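Local atomic coordinates of putative ATP-grasp superfamily protein (Archaeoglobus fulgidus, PDB entry 3DF7), a protein that is of unknown function but probably binds ATP and a metal ion. Residues A[78-90]-A[99-111]. Numbering follows the deposited sequence.
Sequences PEDDFLLYTLTKK and GSSSRAIAVTSDK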
ATOM      1  N   PRO A  78       2.415   4.823   6.880  1.00 10.83           N
ATOM      2  CA  PRO A  78       0.966   5.028   6.900  1.00 10.79           C
ATOM      3  C   PRO A  78       0.579   6.458   6.510  1.00 11.17           C
ATOM      4  O   PRO A  78       1.321   7.410   6.766  1.00 10.23           O
ATOM      5  CB  PRO A  78       0.585   4.674   8.340  1.00 11.87           C
ATOM      6  CG  PRO A  78       1.854   4.915   9.119  1.00 15.97           C
ATOM      7  CD  PRO A  78       2.911   4.384   8.195  1.00 10.27           C
ATOM      8  N   GLU A  79      -0.572   6.605   5.863  1.00 11.93           N
ATOM      9  CA  GLU A  79      -1.035   7.932   5.470  1.00 12.28           C
ATOM     10  C   GLU A  79      -1.469   8.700   6.719  1.00 13.24           C
ATOM     11  O   GLU A  79      -1.457   9.932   6.743  1.00 13.90           O
ATOM     12  CB  GLU A  79      -2.208   7.822   4.492  1.00 12.72           C
ATOM     13  CG  GLU A  79      -1.802   7.368   3.096  1.00 13.25           C
ATOM     14  CD  GLU A  79      -1.839   5.856   2.905  1.00 13.22           C
ATOM     15  OE1 GLU A  79      -1.763   5.103   3.900  1.00 12.13           O
ATOM     16  OE2 GLU A  79      -1.927   5.422   1.739  1.00 16.15           O
ATOM     17  N   ASP A  80      -1.837   7.946   7.752  1.00 14.73           N
ATOM     18  CA  ASP A  80      -2.300   8.482   9.034  1.00 14.80           C
ATOM     19  C   ASP A  80      -1.652   9.788   9.456  1.00 15.02           C
ATOM     20  O   ASP A  80      -0.427   9.901   9.492  1.00 13.03           O
ATOM     21  CB  ASP A  80      -2.077   7.453  10.144  1.00 17.07           C
ATOM     22  CG  ASP A  80      -2.870   6.184   9.930  1.00 20.38           C
ATOM     23  OD1 ASP A  80      -2.782   5.610   8.825  1.00 19.20           O
ATOM     24  OD2 ASP A  80      -3.577   5.761  10.868  1.00 24.27           O
ATOM     25  N   ASP A  81      -2.494  10.761   9.794  1.00 14.38           N
ATOM     26  CA  ASP A  81      -2.045  12.077  10.241  1.00 16.12           C
ATOM     27  C   ASP A  81      -1.000  12.705   9.325  1.00 15.41           C
ATOM     28  O   ASP A  81      -0.120  13.436   9.782  1.00 15.05           O
ATOM     29  CB  ASP A  81      -1.491  11.992  11.666  1.00 18.17           C
ATOM     30  CG  ASP A  81      -2.508  11.455  12.654  1.00 22.53           C
ATOM     31  OD1 ASP A  81      -3.668  11.926  12.637  1.00 23.02           O
ATOM     32  OD2 ASP A  81      -2.146  10.565  13.455  1.00 23.37           O
ATOM     33  N   PHE A  82      -1.108  12.414   8.032  1.00 13.29           N
ATOM     34  CA  PHE A  82      -0.198  12.955   7.028  1.00 12.61           C
ATOM     35  C   PHE A  82       1.265  12.569   7.231  1.00 11.25           C
ATOM     36  O   PHE A  82       2.168  13.306   6.843  1.00 10.69           O
ATOM     37  CB  PHE A  82      -0.345  14.478   6.980  1.00 13.27           C
ATOM     38  CG  PHE A  82      -1.685  14.931   6.476  1.00 13.15           C
ATOM     39  CD1 PHE A  82      -2.008  14.809   5.130  1.00 13.51           C
ATOM     40  CD2 PHE A  82      -2.646  15.419   7.355  1.00 14.37           C
ATOM     41  CE1 PHE A  82      -3.277  15.163   4.663  1.00 15.08           C
ATOM     42  CE2 PHE A  82      -3.918  15.774   6.898  1.00 14.79           C
ATOM     43  CZ  PHE A  82      -4.230  15.644   5.547  1.00 16.04           C
ATOM     44  N   LEU A  83       1.492  11.401   7.827  1.00 12.05           N
ATOM     45  CA  LEU A  83       2.847  10.915   8.064  1.00 10.48           C
ATOM     46  C   LEU A  83       3.558  10.621   6.746  1.00 10.11           C
ATOM     47  O   LEU A  83       4.667  11.101   6.514  1.00 10.26           O
ATOM     48  CB  LEU A  83       2.805   9.654   8.927  1.00 10.87           C
ATOM     49  CG  LEU A  83       4.131   8.945   9.202  1.00 13.49           C
ATOM     50  CD1 LEU A  83       5.092   9.890   9.923  1.00 13.86           C
ATOM     51  CD2 LEU A  83       3.868   7.704  10.044  1.00 12.73           C
ATOM     52  N   LEU A  84       2.928   9.824   5.885  1.00  9.36           N
ATOM     53  CA  LEU A  84       3.523   9.494   4.597  1.00  9.97           C
ATOM     54  C   LEU A  84       3.813  10.789   3.845  1.00 10.48           C
ATOM     55  O   LEU A  84       4.866  10.946   3.229  1.00 11.64           O
ATOM     56  CB  LEU A  84       2.577   8.614   3.773  1.00  9.82           C
ATOM     57  CG  LEU A  84       3.066   8.284   2.357  1.00  8.83           C
ATOM     58  CD1 LEU A  84       4.354   7.469   2.434  1.00  9.53           C
ATOM     59  CD2 LEU A  84       1.997   7.508   1.596  1.00  9.48           C
ATOM     60  N   TYR A  85       2.867  11.718   3.910  1.00 10.06           N
ATOM     61  CA  TYR A  85       3.011  13.008   3.250  1.00 10.88           C
ATOM     62  C   TYR A  85       4.248  13.775   3.725  1.00 11.56           C
ATOM     63  O   TYR A  85       5.098  14.162   2.913  1.00 11.10           O
ATOM     64  CB  TYR A  85       1.762  13.862   3.498  1.00 12.16           C
ATOM     65  CG  TYR A  85       1.931  15.311   3.096  1.00 12.67           C
ATOM     66  CD1 TYR A  85       1.902  15.692   1.755  1.00 13.42           C
ATOM     67  CD2 TYR A  85       2.166  16.294   4.057  1.00 13.81           C
ATOM     68  CE1 TYR A  85       2.108  17.020   1.379  1.00 14.49           C
ATOM     69  CE2 TYR A  85       2.374  17.621   3.693  1.00 14.60           C
ATOM     70  CZ  TYR A  85       2.344  17.976   2.355  1.00 15.48           C
ATOM     71  OH  TYR A  85       2.558  19.286   1.991  1.00 16.56           O
ATOM     72  N   THR A  86       4.359  13.987   5.034  1.00 10.41           N
ATOM     73  CA  THR A  86       5.486  14.745   5.571  1.00 10.84           C
ATOM     74  C   THR A  86       6.838  14.088   5.325  1.00 10.74           C
ATOM     75  O   THR A  86       7.812  14.769   4.996  1.00  9.27           O
ATOM     76  CB  THR A  86       5.303  15.025   7.083  1.00 11.28           C
ATOM     77  OG1 THR A  86       5.314  13.795   7.817  1.00 18.03           O
ATOM     78  CG2 THR A  86       3.980  15.729   7.320  1.00  8.55           C
ATOM     79  N   LEU A  87       6.899  12.766   5.462  1.00  9.94           N
ATOM     80  CA  LEU A  87       8.151  12.057   5.241  1.00 10.79           C
ATOM     81  C   LEU A  87       8.587  12.187   3.788  1.00 10.70           C
ATOM     82  O   LEU A  87       9.761  12.437   3.500  1.00 10.37           O
ATOM     83  CB  LEU A  87       8.001  10.581   5.616  1.00  9.79           C
ATOM     84  CG  LEU A  87       7.817  10.297   7.109  1.00 11.18           C
ATOM     85  CD1 LEU A  87       7.487   8.829   7.314  1.00 11.22           C
ATOM     86  CD2 LEU A  87       9.083  10.672   7.868  1.00 11.98           C
ATOM     87  N   THR A  88       7.639  12.032   2.871  1.00 10.95           N
ATOM     88  CA  THR A  88       7.947  12.130   1.450  1.00 12.77           C
ATOM     89  C   THR A  88       8.357  13.548   1.064  1.00 13.22           C
ATOM     90  O   THR A  88       9.330  13.746   0.335  1.00 15.61           O
ATOM     91  CB  THR A  88       6.742  11.707   0.590  1.00 11.39           C
ATOM     92  OG1 THR A  88       6.346  10.376   0.950  1.00 10.36           O
ATOM     93  CG2 THR A  88       7.114  11.734  -0.888  1.00 12.19           C
ATOM     94  N   LYS A  89       7.615  14.532   1.558  1.00 14.40           N
ATOM     95  CA  LYS A  89       7.906  15.932   1.259  1.00 16.14           C
ATOM     96  C   LYS A  89       9.326  16.282   1.702  1.00 16.75           C
ATOM     97  O   LYS A  89      10.032  17.039   1.032  1.00 16.49           O
ATOM     98  CB  LYS A  89       6.896  16.835   1.970  1.00 17.80           C
ATOM     99  CG  LYS A  89       6.990  18.306   1.590  1.00 19.57           C
ATOM    100  CD  LYS A  89       5.926  19.114   2.313  1.00 24.86           C
ATOM    101  CE  LYS A  89       6.021  20.591   1.966  1.00 28.25           C
ATOM    102  NZ  LYS A  89       5.023  21.380   2.733  1.00 31.39           N
ATOM    103  N   LYS A  90       9.736  15.723   2.835  1.00 16.37           N
ATOM    104  CA  LYS A  90      11.070  15.956   3.377  1.00 17.33           C
ATOM    105  C   LYS A  90      12.120  15.317   2.474  1.00 16.55           C
ATOM    106  O   LYS A  90      13.133  15.937   2.147  1.00 15.68           O
ATOM    107  CB  LYS A  90      11.169  15.367   4.790  1.00 19.29           C
ATOM    108  CG  LYS A  90      12.560  15.434   5.409  1.00 23.51           C
ATOM    109  CD  LYS A  90      12.565  14.876   6.828  1.00 26.04           C
ATOM    110  CE  LYS A  90      13.958  14.912   7.436  1.00 27.47           C
ATOM    111  NZ  LYS A  90      13.945  14.487   8.865  1.00 28.70           N
ATOM    112  N   GLY A  99       8.671   6.765  -5.547  1.00  9.19           N
ATOM    113  CA  GLY A  99       7.264   6.722  -5.187  1.00  8.97           C
ATOM    114  C   GLY A  99       6.525   7.965  -5.652  1.00  9.58           C
ATOM    115  O   GLY A  99       7.024   8.708  -6.500  1.00 10.25           O
ATOM    116  N   SER A 100       5.343   8.203  -5.093  1.00  8.70           N
ATOM    117  CA  SER A 100       4.527   9.352  -5.474  1.00  9.22           C
ATOM    118  C   SER A 100       4.959  10.674  -4.841  1.00  9.24           C
ATOM    119  O   SER A 100       5.566  10.690  -3.771  1.00  9.89           O
ATOM    120  CB  SER A 100       3.059   9.087  -5.125  1.00  8.21           C
ATOM    121  OG  SER A 100       2.540   8.004  -5.884  1.00 10.82           O
ATOM    122  N   SER A 101       4.637  11.781  -5.508  1.00  9.06           N
ATOM    123  CA  SER A 101       4.988  13.110  -5.008  1.00  9.60           C
ATOM    124  C   SER A 101       4.175  13.449  -3.764  1.00 10.21           C
ATOM    125  O   SER A 101       3.070  12.937  -3.580  1.00 10.22           O
ATOM    126  CB  SER A 101       4.719  14.174  -6.075  1.00 11.68           C
ATOM    127  OG  SER A 101       3.328  14.419  -6.203  1.00 13.18           O
ATOM    128  N   SER A 102       4.715  14.313  -2.907  1.00 10.14           N
ATOM    129  CA  SER A 102       4.003  14.701  -1.691  1.00  9.71           C
ATOM    130  C   SER A 102       2.696  15.396  -2.071  1.00 11.29           C
ATOM    131  O   SER A 102       1.700  15.303  -1.354  1.00  9.98           O
ATOM    132  CB  SER A 102       4.870  15.635  -0.828  1.00 10.58           C
ATOM    133  OG  SER A 102       5.197  16.830  -1.514  1.00 12.47           O
ATOM    134  N   ARG A 103       2.706  16.087  -3.208  1.00 13.33           N
ATOM    135  CA  ARG A 103       1.519  16.785  -3.697  1.00 14.91           C
ATOM    136  C   ARG A 103       0.369  15.785  -3.885  1.00 14.03           C
ATOM    137  O   ARG A 103      -0.752  16.008  -3.425  1.00 12.59           O
ATOM    138  CB  ARG A 103       1.841  17.473  -5.032  1.00 19.84           C
ATOM    139  CG  ARG A 103       0.703  18.294  -5.617  1.00 28.50           C
ATOM    140  CD  ARG A 103       1.114  19.017  -6.907  1.00 33.67           C
ATOM    141  NE  ARG A 103       0.939  18.220  -8.126  1.00 36.99           N
ATOM    142  CZ  ARG A 103       1.743  17.236  -8.524  1.00 39.36           C
ATOM    143  NH1 ARG A 103       2.806  16.895  -7.805  1.00 37.95           N
ATOM    144  NH2 ARG A 103       1.490  16.597  -9.660  1.00 40.81           N
ATOM    145  N   ALA A 104       0.658  14.683  -4.567  1.00 11.61           N
ATOM    146  CA  ALA A 104      -0.339  13.646  -4.814  1.00 10.27           C
ATOM    147  C   ALA A 104      -0.748  12.941  -3.519  1.00 12.03           C
ATOM    148  O   ALA A 104      -1.923  12.634  -3.312  1.00 10.29           O
ATOM    149  CB  ALA A 104       0.211  12.636  -5.806  1.00 10.48           C
ATOM    150  N   ILE A 105       0.227  12.695  -2.648  1.00  9.86           N
ATOM    151  CA  ILE A 105      -0.029  12.021  -1.379  1.00  9.79           C
ATOM    152  C   ILE A 105      -0.925  12.850  -0.462  1.00 10.90           C
ATOM    153  O   ILE A 105      -1.704  12.299   0.314  1.00 10.68           O
ATOM    154  CB  ILE A 105       1.313  11.673  -0.674  1.00  9.64           C
ATOM    155  CG1 ILE A 105       2.061  10.626  -1.514  1.00 10.14           C
ATOM    156  CG2 ILE A 105       1.063  11.149   0.745  1.00  9.86           C
ATOM    157  CD1 ILE A 105       3.475  10.298  -1.025  1.00 10.29           C
ATOM    158  N   ALA A 106      -0.828  14.171  -0.555  1.00 10.17           N
ATOM    159  CA  ALA A 106      -1.661  15.032   0.276  1.00 10.84           C
ATOM    160  C   ALA A 106      -3.132  14.820  -0.076  1.00 11.74           C
ATOM    161  O   ALA A 106      -4.004  14.917   0.786  1.00 11.58           O
ATOM    162  CB  ALA A 106      -1.274  16.495   0.080  1.00 12.52           C
ATOM    163  N   VAL A 107      -3.401  14.522  -1.342  1.00 10.72           N
ATOM    164  CA  VAL A 107      -4.773  14.293  -1.795  1.00 12.77           C
ATOM    165  C   VAL A 107      -5.265  12.892  -1.437  1.00 12.00           C
ATOM    166  O   VAL A 107      -6.357  12.734  -0.890  1.00 12.60           O
ATOM    167  CB  VAL A 107      -4.906  14.471  -3.326  1.00 11.21           C
ATOM    168  CG1 VAL A 107      -6.312  14.079  -3.775  1.00 13.10           C
ATOM    169  CG2 VAL A 107      -4.621  15.914  -3.708  1.00 14.88           C
ATOM    170  N   THR A 108      -4.457  11.878  -1.739  1.00 11.20           N
ATOM    171  CA  THR A 108      -4.850  10.499  -1.451  1.00 11.69           C
ATOM    172  C   THR A 108      -4.893  10.182   0.042  1.00 13.17           C
ATOM    173  O   THR A 108      -5.557   9.232   0.455  1.00 14.45           O
ATOM    174  CB  THR A 108      -3.906   9.482  -2.144  1.00 11.90           C
ATOM    175  OG1 THR A 108      -2.578   9.614  -1.623  1.00 12.31           O
ATOM    176  CG2 THR A 108      -3.885   9.714  -3.648  1.00  9.66           C
ATOM    177  N   SER A 109      -4.197  10.982   0.849  1.00 13.86           N
ATOM    178  CA  SER A 109      -4.157  10.767   2.295  1.00 16.65           C
ATOM    179  C   SER A 109      -5.422  11.225   3.012  1.00 18.53           C
ATOM    180  O   SER A 109      -5.728  10.755   4.111  1.00 19.71           O
ATOM    181  CB  SER A 109      -2.953  11.486   2.905  1.00 14.73           C
ATOM    182  OG  SER A 109      -1.744  10.901   2.461  1.00 15.77           O
ATOM    183  N   ASP A 110      -6.139  12.157   2.392  1.00 15.94           N
ATOM    184  CA  ASP A 110      -7.373  12.683   2.958  1.00 16.25           C
ATOM    185  C   ASP A 110      -8.523  12.147   2.113  1.00 14.52           C
ATOM    186  O   ASP A 110      -8.730  12.597   0.989  1.00 12.46           O
ATOM    187  CB  ASP A 110      -7.370  14.213   2.910  1.00 16.83           C
ATOM    188  CG  ASP A 110      -8.553  14.818   3.644  1.00 20.63           C
ATOM    189  OD1 ASP A 110      -9.649  14.222   3.597  1.00 19.14           O
ATOM    190  OD2 ASP A 110      -8.389  15.891   4.258  1.00 21.18           O
ATOM    191  N   LYS A 111      -9.271  11.197   2.659  1.00 13.41           N
ATOM    192  CA  LYS A 111     -10.378  10.589   1.926  1.00 13.04           C
ATOM    193  C   LYS A 111     -11.418  11.595   1.437  1.00 12.08           C
ATOM    194  O   LYS A 111     -12.051  11.382   0.404  1.00 10.46           O
ATOM    195  CB  LYS A 111     -11.050   9.517   2.785  1.00 14.12           C
ATOM    196  CG  LYS A 111     -10.120   8.376   3.177  1.00 18.01           C
ATOM    197  CD  LYS A 111     -10.877   7.228   3.838  1.00 19.44           C
ATOM    198  CE  LYS A 111      -9.918   6.177   4.376  1.00 22.29           C
ATOM    199  NZ  LYS A 111      -9.079   6.695   5.488  1.00 21.82           N
TER
HETATM  200  O   HOH W   1       0.057  11.012   4.544  1.00  7.04           O
HETATM  201  O   HOH W   2      -2.272   7.194  -0.287  1.00 12.90           O
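Ile105 faces Leu84, Tyr85 and Thr88 and forms the apolar centre between two nearly antiparallel helices, whose axes in 83-90 and 102-108 approach to 8.8 Å at 175°. Its CG2 lies 3.8 Å from Leu84 CG, the two side chains crossing at about a right angle, and also meets the backbone and CB of Tyr85. With CG1 anti to the carbonyl carbon (chi1 -66°), Ile105 sends CD1 to Thr88, 3.5 Å from OG1. Thr88 OG1 donates to Leu84 O (2.8 Å), a bond made with OG1 beside the backbone N (chi1 -57°), which leaves CG2 anti to that N and 3.4 Å from Ser100 O. Replacing Thr88 by alanine would take away OG1 and CG2, and would probably open a gap beside Ile105 CD1 and Ser100 O and cost Leu84 O one donor.

Both aromatic rings turn an edge to a carbonyl: Ser102 O lies near the Tyr85 plane, 3.1 Å from CD1, and Ala106 O near that of Phe82. Ala106 CB comes to Tyr85 CE1 at 3.7 Å, oblique to the ring, and Lys89 CB abuts Ser102 CB.

Polar links run through water. One molecule donates to Glu79 O and Ser109 OG and accepts from Tyr85 N, while Ser109 OG itself donates to Ile105 O at 2.6 Å. A second joins Glu79 OE2 to Thr108 OG1; Arg248 pairs with OE1.

Between the helices runs edge strand 96-97 of the four-stranded parallel sheet, in a region probably corresponding to the pre-ATP-grasp domain. Helices 9-12 and 63-67 flank 83-92; Glu79 and Thr108 touch strand 240-246 of the large antiparallel sheet.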